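Local coordinates for protein predicted protease of the collagenase family (Methanopyrus kandleri, PDB 5D88) that probably acts as a peptidase of the U32 family, folds as a TIM barrel and binds a zinc ion between its two subunits, at residues S79-M84 with D134-V139; D116-A121 with E127-E132; E65-V70 with S111-D116; D85-G90 with S140-V145; P100-T105 with D122-E127. All blocks are in the same frame, centred on the assembly; numbering follows the deposited sequence.

Interaction 1 of 5, residues S79-M84 with D134-V139; sequences SVQALM and DLTVVV
Gln81 reaches across from 79-84 to lay the end of its side chain against Val138 and Thr136 of 136-139, and it carries the contact alone from its side. Its CB already points to the other strand. CG turns anti to its own carbonyl carbon (chi1 -66°), and with CD trans beyond it (chi2 175°) the chain runs straight out until the amide arrives beside the valine. CD lies 4.0 Å from Val138 CG2, and that same methyl is 3.8 Å from Gln81 OE1 and 3.7 Å from Gln81 NE2. One methyl thus touches the whole carboxamide almost evenly, and the two side chains cross near a right angle. NE2 also passes 4.1 Å from Thr136 CG2.

The polar work is done by a water. Gln81 NE2 donates to it over 3.0 Å, and the water lies 2.9 Å from Thr136 OG1, so it bridges the two strands where the side chains do not bond directly. The other end of the amide is held as well: OE1 is hydrogen-bonded to Arg187, which together with the water should fix the flip of the group. Thr136 OG1 has a further, weak bond to Asp116 O.

These two strands are not neighbours in the sheet; 117-120 runs between them. Gln81, Val138 and the intervening Val119 meet on the inner side of the parallel barrel, while Val80 on the outer side of its strand packs on Ile44 and Val46 of strand 43-47, and Val137 packs against helix 123-132.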
# COMPACT_ATOMS: atom_id res chain seq x y z
N SER A 79 -1.96 28.82 10.29
CA SER A 79 -1.39 28.24 9.08
C SER A 79 -2.30 27.12 8.58
O SER A 79 -3.09 26.55 9.34
CB SER A 79 0.02 27.71 9.34
OG SER A 79 0.88 28.76 9.75
N VAL A 80 -2.20 26.82 7.29
CA VAL A 80 -3.10 25.87 6.63
C VAL A 80 -2.30 24.90 5.78
O VAL A 80 -1.55 25.32 4.89
CB VAL A 80 -4.14 26.59 5.76
CG1 VAL A 80 -5.01 25.59 5.02
CG2 VAL A 80 -4.99 27.53 6.62
N GLN A 81 -2.52 23.61 6.00
CA GLN A 81 -1.99 22.60 5.11
C GLN A 81 -3.13 21.79 4.51
O GLN A 81 -4.11 21.47 5.18
CB GLN A 81 -1.00 21.69 5.82
CG GLN A 81 0.26 22.42 6.25
CD GLN A 81 1.22 21.58 7.07
OE1 GLN A 81 0.88 20.52 7.59
NE2 GLN A 81 2.44 22.08 7.21
N ALA A 82 -3.00 21.53 3.21
CA ALA A 82 -3.92 20.65 2.50
C ALA A 82 -3.50 19.21 2.72
O ALA A 82 -2.33 18.87 2.55
CB ALA A 82 -3.89 20.97 1.00
N LEU A 83 -4.46 18.37 3.07
CA LEU A 83 -4.25 16.93 3.17
C LEU A 83 -4.67 16.29 1.85
O LEU A 83 -5.86 16.28 1.50
CB LEU A 83 -5.03 16.34 4.35
CG LEU A 83 -4.91 14.84 4.61
CD1 LEU A 83 -3.47 14.47 5.01
CD2 LEU A 83 -5.87 14.44 5.69
N MET A 84 -3.69 15.78 1.12
CA MET A 84 -3.87 15.17 -0.20
C MET A 84 -2.99 13.92 -0.22
O MET A 84 -2.09 13.77 -1.03
CB MET A 84 -3.49 16.14 -1.32
CG MET A 84 -3.95 15.66 -2.68
SD MET A 84 -3.60 16.87 -3.96
CE MET A 84 -1.85 16.82 -3.88
N ASP A 134 6.92 26.16 -3.67
CA ASP A 134 7.54 26.73 -2.48
C ASP A 134 6.60 26.56 -1.29
O ASP A 134 6.32 27.50 -0.55
CB ASP A 134 7.88 28.19 -2.69
CG ASP A 134 8.70 28.77 -1.56
OD1 ASP A 134 9.40 28.01 -0.88
OD2 ASP A 134 8.64 30.00 -1.37
N LEU A 135 6.08 25.37 -1.14
CA LEU A 135 5.19 24.96 -0.06
C LEU A 135 5.94 24.03 0.87
O LEU A 135 6.90 23.36 0.47
CB LEU A 135 3.96 24.24 -0.63
CG LEU A 135 3.11 25.01 -1.64
CD1 LEU A 135 2.07 24.14 -2.31
CD2 LEU A 135 2.46 26.15 -0.93
N THR A 136 5.49 23.95 2.13
CA THR A 136 5.99 22.94 3.05
C THR A 136 5.54 21.56 2.56
O THR A 136 4.35 21.34 2.38
CB THR A 136 5.48 23.16 4.47
OG1 THR A 136 5.74 24.49 4.89
CG2 THR A 136 6.15 22.21 5.45
N VAL A 137 6.48 20.65 2.38
CA VAL A 137 6.19 19.30 1.90
C VAL A 137 6.22 18.36 3.09
O VAL A 137 7.29 18.09 3.66
CB VAL A 137 7.17 18.85 0.81
CG1 VAL A 137 6.80 17.47 0.30
CG2 VAL A 137 7.20 19.85 -0.32
N VAL A 138 5.04 17.86 3.48
CA VAL A 138 4.87 17.00 4.65
C VAL A 138 4.53 15.60 4.16
O VAL A 138 3.56 15.42 3.41
CB VAL A 138 3.75 17.51 5.57
CG1 VAL A 138 3.62 16.62 6.81
CG2 VAL A 138 3.97 18.94 5.96
N VAL A 139 5.30 14.61 4.58
CA VAL A 139 4.97 13.22 4.28
C VAL A 139 3.96 12.73 5.31
O VAL A 139 4.23 12.73 6.53
CB VAL A 139 6.22 12.33 4.27
CG1 VAL A 139 5.82 10.88 4.01
CG2 VAL A 139 7.21 12.82 3.22
O HOH W 1 3.28 24.84 6.46

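Interaction 2 of 5, residues D116-A121 with E127-E132; sequences DGVVVA and EVLATE
Leu129 sets CD1 between Val118 and Val120, the two residues of strand 117-120 that face the helix. CD1 does most of the touching, 3.9 Å from Val120 CG1 and 4.0 Å from Val118 CB, while Leu129 CD2 rests more lightly, 4.2 Å from Val118 CG2. The approaches differ: Leu129 and Val120 meet tip to tip, but Val118 lies across the leucine at about a right angle. Val120 presents CG1 because that methyl stands anti to the carbonyl carbon (chi1 -59°). Leu106 of helix 98-113 and Leu135 pack on Leu129 too, so this side is thoroughly buried.

On the outward side of the helix, Thr131 and Glu132 lie at the surface. There the chemistry is polar and internal to the helix: Thr131 OG1 folds back to donate to Glu127 O at 2.9 Å, and Thr131 N binds the same oxygen from the opposite face of its carbonyl plane.

Within the beta-alpha-beta unit formed by 117-120, 123-132 and 136-139, the helix meets its strand, between these two segments, through aliphatic contacts. Such contacts depend on shape and on exclusion of water, and set no bond direction between helix and strand.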
# COMPACT_ATOMS: atom_id res chain seq x y z
N ASP A 116 -0.22 26.85 2.97
CA ASP A 116 1.18 26.96 3.37
C ASP A 116 1.97 25.68 3.13
O ASP A 116 3.20 25.74 3.02
CB ASP A 116 1.25 27.32 4.86
CG ASP A 116 0.54 28.64 5.16
OD1 ASP A 116 1.05 29.68 4.69
OD2 ASP A 116 -0.51 28.64 5.84
N GLY A 117 1.29 24.54 3.09
CA GLY A 117 1.95 23.27 2.88
C GLY A 117 0.95 22.23 2.44
O GLY A 117 -0.27 22.46 2.41
N VAL A 118 1.49 21.06 2.10
CA VAL A 118 0.70 19.95 1.59
C VAL A 118 1.19 18.67 2.24
O VAL A 118 2.41 18.43 2.32
CB VAL A 118 0.76 19.82 0.05
CG1 VAL A 118 -0.34 18.88 -0.42
CG2 VAL A 118 0.62 21.16 -0.64
N VAL A 119 0.25 17.86 2.73
CA VAL A 119 0.52 16.58 3.37
C VAL A 119 0.20 15.50 2.35
O VAL A 119 -0.96 15.32 1.97
CB VAL A 119 -0.30 16.41 4.65
CG1 VAL A 119 0.07 15.10 5.34
CG2 VAL A 119 -0.11 17.61 5.62
N VAL A 120 1.23 14.78 1.90
CA VAL A 120 1.10 13.82 0.82
C VAL A 120 1.77 12.51 1.22
O VAL A 120 2.62 12.48 2.11
CB VAL A 120 1.73 14.35 -0.49
CG1 VAL A 120 1.05 15.65 -0.90
CG2 VAL A 120 3.24 14.56 -0.35
N ALA A 121 1.42 11.45 0.52
CA ALA A 121 2.10 10.17 0.65
C ALA A 121 2.90 9.76 -0.57
O ALA A 121 3.94 9.13 -0.43
CB ALA A 121 1.08 9.08 0.95
N GLU A 127 8.31 14.71 -4.81
CA GLU A 127 9.36 15.20 -5.69
C GLU A 127 8.90 16.42 -6.49
O GLU A 127 9.62 17.42 -6.61
CB GLU A 127 9.81 14.06 -6.60
CG GLU A 127 11.11 14.26 -7.31
CD GLU A 127 11.55 12.98 -8.01
OE1 GLU A 127 10.69 12.33 -8.65
OE2 GLU A 127 12.73 12.62 -7.89
N VAL A 128 7.70 16.34 -7.07
CA VAL A 128 7.21 17.45 -7.88
C VAL A 128 6.98 18.69 -7.01
O VAL A 128 7.34 19.81 -7.40
CB VAL A 128 5.93 17.05 -8.64
CG1 VAL A 128 5.35 18.25 -9.38
CG2 VAL A 128 6.19 15.92 -9.63
N LEU A 129 6.36 18.50 -5.84
CA LEU A 129 6.12 19.63 -4.93
C LEU A 129 7.41 20.30 -4.52
O LEU A 129 7.51 21.54 -4.55
CB LEU A 129 5.37 19.17 -3.68
CG LEU A 129 3.87 19.18 -3.80
CD1 LEU A 129 3.29 18.33 -2.68
CD2 LEU A 129 3.33 20.63 -3.76
N ALA A 130 8.41 19.51 -4.13
CA ALA A 130 9.66 20.09 -3.65
C ALA A 130 10.42 20.80 -4.76
O ALA A 130 11.08 21.81 -4.52
CB ALA A 130 10.54 18.99 -3.04
N THR A 131 10.37 20.26 -5.97
CA THR A 131 11.11 20.82 -7.09
C THR A 131 10.46 22.08 -7.64
O THR A 131 11.15 23.06 -7.94
CB THR A 131 11.26 19.77 -8.18
OG1 THR A 131 12.04 18.69 -7.66
CG2 THR A 131 11.99 20.33 -9.38
N GLU A 132 9.14 22.09 -7.81
CA GLU A 132 8.47 23.12 -8.59
C GLU A 132 7.71 24.16 -7.78
O GLU A 132 7.30 25.19 -8.36
CB GLU A 132 7.50 22.47 -9.60
CG GLU A 132 8.16 21.43 -10.53
CD GLU A 132 9.21 22.02 -11.45
OE1 GLU A 132 9.39 23.24 -11.43
OE2 GLU A 132 9.86 21.26 -12.19

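Interaction 3 of 5, residues E65-V70 with S111-D116; sequences EVEDIV and SDLEVD
Leu113 points its branched end into the side of helix 63-75 and lies at about a right angle to both Val66 and Glu67. Its CG stands anti to the carbonyl carbon (chi1 -81°), which carries the two methyls out toward the helix. They then part company. CD1 goes to Val66, 3.9 Å from its CG1; CD2 lies along the foot of Glu67, 3.7 Å from Glu67 CG and 4.1 Å from Glu67 CA. Val70, one turn on from Val66, adds a further contact. Its CG2 is 4.2 Å from Leu113 CD2, and its CG1 sits 3.7 Å from the backbone oxygen of Leu113, so the leucine is met both at its tip and at its root.

Glu67 joins in with its aliphatic part only. The chain continues extended beyond CG (chi2 176°), and its OE2 is hydrogen-bonded to Tyr108 of helix 98-113. Just after Leu113, Glu114 turns the chain with a positive phi and gives its O to Lys74 of helix 63-75. Val70 and Val115 both continue inward onto Val80 of strand 79-83.

These are two successive outer helices of the barrel. Their common surface is greasy next to the strands, where valines and a leucine exclude water, and becomes polar outward, where Glu67 bonds the neighbouring helix and Lys74 the turn that follows it.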
# COMPACT_ATOMS: atom_id res chain seq x y z
N GLU A 65 -16.70 23.79 0.83
CA GLU A 65 -16.42 23.84 2.26
C GLU A 65 -14.95 24.08 2.54
O GLU A 65 -14.60 24.83 3.45
CB GLU A 65 -16.82 22.53 2.93
CG GLU A 65 -18.25 22.17 2.89
CD GLU A 65 -18.47 20.86 3.61
OE1 GLU A 65 -18.47 20.87 4.86
OE2 GLU A 65 -18.58 19.81 2.93
N VAL A 66 -14.08 23.40 1.79
CA VAL A 66 -12.64 23.60 1.93
C VAL A 66 -12.30 25.08 1.81
O VAL A 66 -11.53 25.63 2.61
CB VAL A 66 -11.89 22.76 0.88
CG1 VAL A 66 -10.40 23.11 0.86
CG2 VAL A 66 -12.10 21.30 1.18
N GLU A 67 -12.87 25.76 0.82
CA GLU A 67 -12.51 27.15 0.58
C GLU A 67 -12.98 28.04 1.72
O GLU A 67 -12.26 28.95 2.15
CB GLU A 67 -13.06 27.58 -0.77
CG GLU A 67 -12.35 26.79 -1.89
CD GLU A 67 -12.87 27.05 -3.29
OE1 GLU A 67 -13.88 27.77 -3.46
OE2 GLU A 67 -12.25 26.51 -4.24
N ASP A 68 -14.16 27.76 2.27
CA ASP A 68 -14.65 28.47 3.44
C ASP A 68 -13.77 28.22 4.66
O ASP A 68 -13.43 29.16 5.40
CB ASP A 68 -16.09 28.03 3.71
CG ASP A 68 -16.76 28.85 4.78
OD1 ASP A 68 -16.56 30.09 4.82
OD2 ASP A 68 -17.50 28.25 5.58
N ILE A 69 -13.38 26.97 4.89
CA ILE A 69 -12.51 26.64 6.02
C ILE A 69 -11.21 27.41 5.94
O ILE A 69 -10.71 27.94 6.94
CB ILE A 69 -12.24 25.12 6.06
CG1 ILE A 69 -13.51 24.36 6.49
CG2 ILE A 69 -11.06 24.79 7.01
CD1 ILE A 69 -13.44 22.88 6.11
N VAL A 70 -10.60 27.44 4.75
CA VAL A 70 -9.28 28.04 4.61
C VAL A 70 -9.36 29.55 4.83
O VAL A 70 -8.49 30.13 5.50
CB VAL A 70 -8.68 27.68 3.24
CG1 VAL A 70 -7.38 28.42 3.02
CG2 VAL A 70 -8.43 26.17 3.15
N SER A 111 -1.84 28.52 -5.39
CA SER A 111 -2.15 29.86 -5.89
C SER A 111 -3.61 30.26 -5.72
O SER A 111 -3.90 31.46 -5.68
CB SER A 111 -1.78 29.96 -7.37
OG SER A 111 -0.40 29.70 -7.52
N ASP A 112 -4.53 29.29 -5.65
CA ASP A 112 -5.94 29.57 -5.44
C ASP A 112 -6.30 29.49 -3.96
O ASP A 112 -6.69 30.48 -3.35
CB ASP A 112 -6.77 28.59 -6.29
CG ASP A 112 -8.22 29.02 -6.45
OD1 ASP A 112 -8.75 29.71 -5.56
OD2 ASP A 112 -8.84 28.64 -7.47
N LEU A 113 -6.15 28.29 -3.37
CA LEU A 113 -6.35 28.15 -1.93
C LEU A 113 -5.27 28.88 -1.14
O LEU A 113 -5.53 29.37 -0.03
CB LEU A 113 -6.34 26.68 -1.52
CG LEU A 113 -7.56 25.83 -1.69
CD1 LEU A 113 -7.26 24.47 -1.03
CD2 LEU A 113 -8.77 26.48 -1.06
N GLU A 114 -4.06 28.93 -1.69
CA GLU A 114 -2.90 29.54 -1.04
C GLU A 114 -2.60 28.88 0.30
O GLU A 114 -2.40 29.55 1.32
CB GLU A 114 -3.10 31.05 -0.86
CG GLU A 114 -3.20 31.80 -2.17
CD GLU A 114 -3.40 33.28 -1.96
OE1 GLU A 114 -2.51 33.92 -1.38
OE2 GLU A 114 -4.46 33.78 -2.36
N VAL A 115 -2.54 27.55 0.29
CA VAL A 115 -2.11 26.84 1.49
C VAL A 115 -0.62 27.06 1.72
O VAL A 115 0.15 27.45 0.82
CB VAL A 115 -2.45 25.34 1.43
CG1 VAL A 115 -3.94 25.13 1.24
CG2 VAL A 115 -1.64 24.61 0.34
N ASP A 116 -0.22 26.85 2.97
CA ASP A 116 1.18 26.96 3.37
C ASP A 116 1.97 25.68 3.13
O ASP A 116 3.20 25.74 3.02
CB ASP A 116 1.25 27.32 4.86
CG ASP A 116 0.54 28.64 5.16
OD1 ASP A 116 1.05 29.68 4.69
OD2 ASP A 116 -0.51 28.64 5.84

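Interaction 4 of 5, residues D85-G90 with S140-V145; sequences DFTCAG and SHTAAV. With ZN (zinc ion), chain B; ACT (acetate ion), chain C.
Asp85 OD2 accepts a short hydrogen bond, 2.7 Å, from Ser140 OG, using the lone pair anti to its other oxygen. Thr142 OG1 comes in at the same aspartate, 3.2 Å from Asp85 O and 3.3 Å from Asp85 OD2; its single proton could go to either. Thr142 is set by its backbone: its N donates to Ser140 OG over 3.2 Å, almost dead straight at 177°, closing an ST turn that leads into a short 3-10 segment. Ser140 OG is thus gripped from two directions. Two residues on from Asp85, Thr87 CG2 touches Thr142 O at 3.6 Å.

Both segments are loops that follow parallel strands, 79-83 and 136-139, at the C-terminal end of the TIM barrel, the end where barrel enzymes carry their active sites. The loop after strand 43-47 completes the grip on the aspartate: Ala54 N binds OD1 and Thr55 OG1 binds OD2.

Thr142 CG2, itself 3.3 Å from Asp85 OD2, lies over one face of the His141 ring, offset toward the rim. His141 NE2 donates to an oxygen of acetate, probably from the crystallisation liquor, at 2.8 Å; Arg204 and the backbone N of Leu56 and Ile193 also hold that ion. Thr87 OG1 is bonded to Asn205. Next along, Cys88 SG binds zinc, with His209 and with Cys88 and His209 of the second subunit; Gly90 N donates to the same sulfur.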
# COMPACT_ATOMS: atom_id res chain seq x y z
N ASP A 85 -3.26 13.00 0.71
CA ASP A 85 -2.32 11.93 1.00
C ASP A 85 -2.76 10.59 0.44
O ASP A 85 -2.43 9.55 1.01
CB ASP A 85 -2.04 11.82 2.50
CG ASP A 85 -3.24 11.39 3.32
OD1 ASP A 85 -4.37 11.40 2.84
OD2 ASP A 85 -3.03 11.04 4.49
N PHE A 86 -3.43 10.59 -0.70
CA PHE A 86 -3.73 9.35 -1.40
C PHE A 86 -2.50 8.47 -1.53
O PHE A 86 -1.38 8.94 -1.76
CB PHE A 86 -4.32 9.63 -2.79
CG PHE A 86 -3.42 10.39 -3.72
CD1 PHE A 86 -2.46 9.73 -4.47
CD2 PHE A 86 -3.58 11.76 -3.88
CE1 PHE A 86 -1.67 10.41 -5.34
CE2 PHE A 86 -2.79 12.47 -4.77
CZ PHE A 86 -1.82 11.79 -5.49
N THR A 87 -2.72 7.16 -1.41
CA THR A 87 -1.65 6.18 -1.58
C THR A 87 -1.68 5.52 -2.94
O THR A 87 -0.78 4.72 -3.25
CB THR A 87 -1.72 5.13 -0.47
OG1 THR A 87 -3.04 4.57 -0.38
CG2 THR A 87 -1.33 5.77 0.86
N CYS A 88 -2.68 5.85 -3.76
CA CYS A 88 -2.80 5.33 -5.12
C CYS A 88 -3.60 6.33 -5.94
O CYS A 88 -4.61 6.85 -5.48
CB CYS A 88 -3.50 3.96 -5.14
SG CYS A 88 -3.40 3.16 -6.76
N ALA A 89 -3.10 6.61 -7.15
CA ALA A 89 -3.82 7.42 -8.13
C ALA A 89 -4.12 6.61 -9.39
O ALA A 89 -4.35 7.19 -10.47
CB ALA A 89 -3.01 8.67 -8.46
N GLY A 90 -4.14 5.29 -9.28
CA GLY A 90 -4.44 4.46 -10.42
C GLY A 90 -3.38 4.64 -11.47
O GLY A 90 -2.20 4.73 -11.17
N SER A 140 2.81 12.29 4.83
CA SER A 140 1.74 11.79 5.67
C SER A 140 2.13 10.50 6.37
O SER A 140 2.91 9.70 5.86
CB SER A 140 0.50 11.53 4.82
OG SER A 140 -0.62 11.18 5.65
N HIS A 141 1.52 10.27 7.53
CA HIS A 141 1.61 8.97 8.17
C HIS A 141 1.08 7.85 7.29
O HIS A 141 1.45 6.70 7.50
CB HIS A 141 0.87 9.00 9.52
CG HIS A 141 -0.61 8.94 9.38
ND1 HIS A 141 -1.37 10.03 9.04
CD2 HIS A 141 -1.47 7.90 9.52
CE1 HIS A 141 -2.63 9.67 8.94
NE2 HIS A 141 -2.72 8.38 9.24
N THR A 142 0.25 8.15 6.28
CA THR A 142 -0.23 7.06 5.42
C THR A 142 0.86 6.50 4.50
O THR A 142 0.64 5.45 3.88
CB THR A 142 -1.40 7.51 4.57
OG1 THR A 142 -0.97 8.59 3.73
CG2 THR A 142 -2.58 7.95 5.47
N ALA A 143 2.01 7.16 4.41
CA ALA A 143 3.14 6.59 3.70
C ALA A 143 3.89 5.53 4.51
O ALA A 143 4.79 4.88 3.98
CB ALA A 143 4.10 7.69 3.28
N ALA A 144 3.56 5.39 5.80
CA ALA A 144 4.09 4.32 6.65
C ALA A 144 5.61 4.37 6.81
O ALA A 144 6.28 3.34 6.79
CB ALA A 144 3.65 2.95 6.14
N VAL A 145 6.16 5.57 7.00
CA VAL A 145 7.59 5.72 7.22
C VAL A 145 7.92 5.25 8.64
O VAL A 145 7.56 5.89 9.62
CB VAL A 145 8.05 7.17 7.01
CG1 VAL A 145 9.53 7.29 7.35
CG2 VAL A 145 7.81 7.60 5.57
ZN ZN B . -5.45 2.19 -6.87
C ACT C . -5.98 7.01 9.55
O ACT C . -4.85 6.79 10.05
OXT ACT C . -6.12 6.75 8.33
CH3 ACT C . -7.12 7.51 10.39

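Interaction 5 of 5, residues P100-T105 with D122-E127; sequences PSLRST and DPYLVE
The ring of Tyr124 meets Leu102 obliquely, with Leu102 CD2 4.1 Å from Tyr124 CE2, while His93 forms an edge-to-face (T-shaped) stack with the same ring. CG of the tyrosine is anti to the backbone N (chi1 -179°), which swings the ring out to the side of helix 123-132 that faces Leu102. The second flat group is the carboxylate of Asp122, the N-cap of that helix. Tyr124 N reaches Asp122 OD1 over 3.1 Å from above the carboxylate plane, 47° out of it. His93 NE2 binds the other oxygen, OD2, so one histidine serves both the cap and the tyrosine, and Tyr225 of the second subunit is hydrogen-bonded to OD1. The cap is therefore held from its own chain and from across the dimer.

The tighter packing lies between two leucines. Leu102 sends CD1 to 3.8 Å from Leu125 CD1, and Leu102 CD2 sits 4.0 Å from that same atom, so a single methyl of Leu125 nestles at the fork of Leu102. Leu102 CD2 therefore touches both the leucine and the tyrosine, in directions nearly at right angles.

In the barrel this joins two consecutive outer helices, 98-113 and 123-132. Leu102 also rests on Val128 further along the second helix. Leu125 turns inward to Met84 and Phe86 beyond strand 79-83, Val126 packs on helix 148-157, the next one round, and Tyr124 lies against Pro224 of the second subunit.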
# COMPACT_ATOMS: atom_id res chain seq x y z
N PRO A 100 0.40 17.29 -16.50
CA PRO A 100 -0.38 18.54 -16.46
C PRO A 100 -1.51 18.52 -15.45
O PRO A 100 -1.77 19.55 -14.82
CB PRO A 100 -0.90 18.67 -17.90
CG PRO A 100 0.07 17.92 -18.72
CD PRO A 100 0.57 16.78 -17.87
N SER A 101 -2.21 17.38 -15.30
CA SER A 101 -3.27 17.29 -14.29
C SER A 101 -2.72 17.53 -12.90
O SER A 101 -3.35 18.20 -12.08
CB SER A 101 -3.95 15.92 -14.32
OG SER A 101 -4.63 15.74 -15.54
N LEU A 102 -1.57 16.93 -12.60
CA LEU A 102 -0.95 17.10 -11.30
C LEU A 102 -0.56 18.55 -11.06
O LEU A 102 -0.83 19.11 -10.00
CB LEU A 102 0.27 16.19 -11.19
CG LEU A 102 1.10 16.34 -9.92
CD1 LEU A 102 0.22 16.09 -8.67
CD2 LEU A 102 2.27 15.38 -9.96
N ARG A 103 0.07 19.18 -12.05
CA ARG A 103 0.47 20.57 -11.88
C ARG A 103 -0.74 21.46 -11.73
O ARG A 103 -0.71 22.44 -10.97
CB ARG A 103 1.34 21.03 -13.06
CG ARG A 103 2.65 20.29 -13.21
CD ARG A 103 3.59 20.55 -12.05
NE ARG A 103 3.77 21.98 -11.84
CZ ARG A 103 4.72 22.71 -12.42
NH1 ARG A 103 5.63 22.15 -13.22
NH2 ARG A 103 4.78 24.01 -12.18
N SER A 104 -1.83 21.17 -12.45
CA SER A 104 -3.05 21.96 -12.27
C SER A 104 -3.55 21.87 -10.83
O SER A 104 -3.98 22.88 -10.25
CB SER A 104 -4.14 21.49 -13.21
OG SER A 104 -5.19 22.41 -13.16
N THR A 105 -3.53 20.67 -10.26
CA THR A 105 -3.95 20.48 -8.87
C THR A 105 -3.04 21.24 -7.91
O THR A 105 -3.52 21.94 -7.00
CB THR A 105 -3.97 18.98 -8.55
OG1 THR A 105 -4.97 18.35 -9.34
CG2 THR A 105 -4.28 18.70 -7.07
N ASP A 122 2.42 10.07 -1.76
CA ASP A 122 3.00 9.54 -2.98
C ASP A 122 4.38 10.14 -3.19
O ASP A 122 4.51 11.36 -3.26
CB ASP A 122 2.04 9.86 -4.12
CG ASP A 122 2.43 9.22 -5.47
OD1 ASP A 122 3.56 8.79 -5.67
OD2 ASP A 122 1.54 9.17 -6.35
N PRO A 123 5.43 9.32 -3.27
CA PRO A 123 6.79 9.84 -3.50
C PRO A 123 6.92 10.73 -4.72
O PRO A 123 7.74 11.66 -4.76
CB PRO A 123 7.61 8.56 -3.68
CG PRO A 123 6.85 7.48 -3.14
CD PRO A 123 5.41 7.85 -3.15
N TYR A 124 6.14 10.45 -5.76
CA TYR A 124 6.23 11.28 -6.95
C TYR A 124 5.72 12.69 -6.67
O TYR A 124 6.30 13.68 -7.16
CB TYR A 124 5.46 10.61 -8.07
CG TYR A 124 5.45 11.31 -9.40
CD1 TYR A 124 6.62 11.79 -9.98
CD2 TYR A 124 4.27 11.45 -10.10
CE1 TYR A 124 6.59 12.39 -11.23
CE2 TYR A 124 4.23 12.07 -11.34
CZ TYR A 124 5.39 12.53 -11.89
OH TYR A 124 5.35 13.13 -13.12
N LEU A 125 4.64 12.81 -5.88
CA LEU A 125 4.14 14.12 -5.50
C LEU A 125 5.14 14.87 -4.63
O LEU A 125 5.28 16.09 -4.74
CB LEU A 125 2.82 14.01 -4.75
CG LEU A 125 1.60 14.20 -5.61
CD1 LEU A 125 1.58 13.13 -6.72
CD2 LEU A 125 0.39 14.14 -4.71
N VAL A 126 5.80 14.16 -3.71
CA VAL A 126 6.84 14.79 -2.90
C VAL A 126 7.86 15.45 -3.81
O VAL A 126 8.25 16.61 -3.61
CB VAL A 126 7.52 13.74 -1.98
CG1 VAL A 126 8.73 14.34 -1.27
CG2 VAL A 126 6.53 13.19 -0.95
N GLU A 127 8.31 14.71 -4.81
CA GLU A 127 9.36 15.20 -5.69
C GLU A 127 8.90 16.42 -6.49
O GLU A 127 9.62 17.42 -6.61
CB GLU A 127 9.81 14.06 -6.60
CG GLU A 127 11.11 14.26 -7.31
CD GLU A 127 11.55 12.98 -8.01
OE1 GLU A 127 10.69 12.33 -8.65
OE2 GLU A 127 12.73 12.62 -7.89

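How the interactions relate
Interaction 1 lies inside the barrel and is the one bridged by water; interactions 2, 3 and 5 are apolar contacts of the outer layer. Interactions 2 and 5 share helix 123-132, the first tying it to its strand, the second to helix 98-113, whose far end enters interaction 3. Strand 117-120 of interaction 2 runs between the two strands of interaction 1, bonded to both. Interaction 4 continues those two strands past the barrel rim, and there direct hydrogen bonds to a buried aspartate join the loops, one of which goes on to bind the zinc. Phe86 links it to Leu125 of interaction 5, the less deeply buried contact. Interactions 2, 4 and 5 touch the second subunit; 1 and 3 do not.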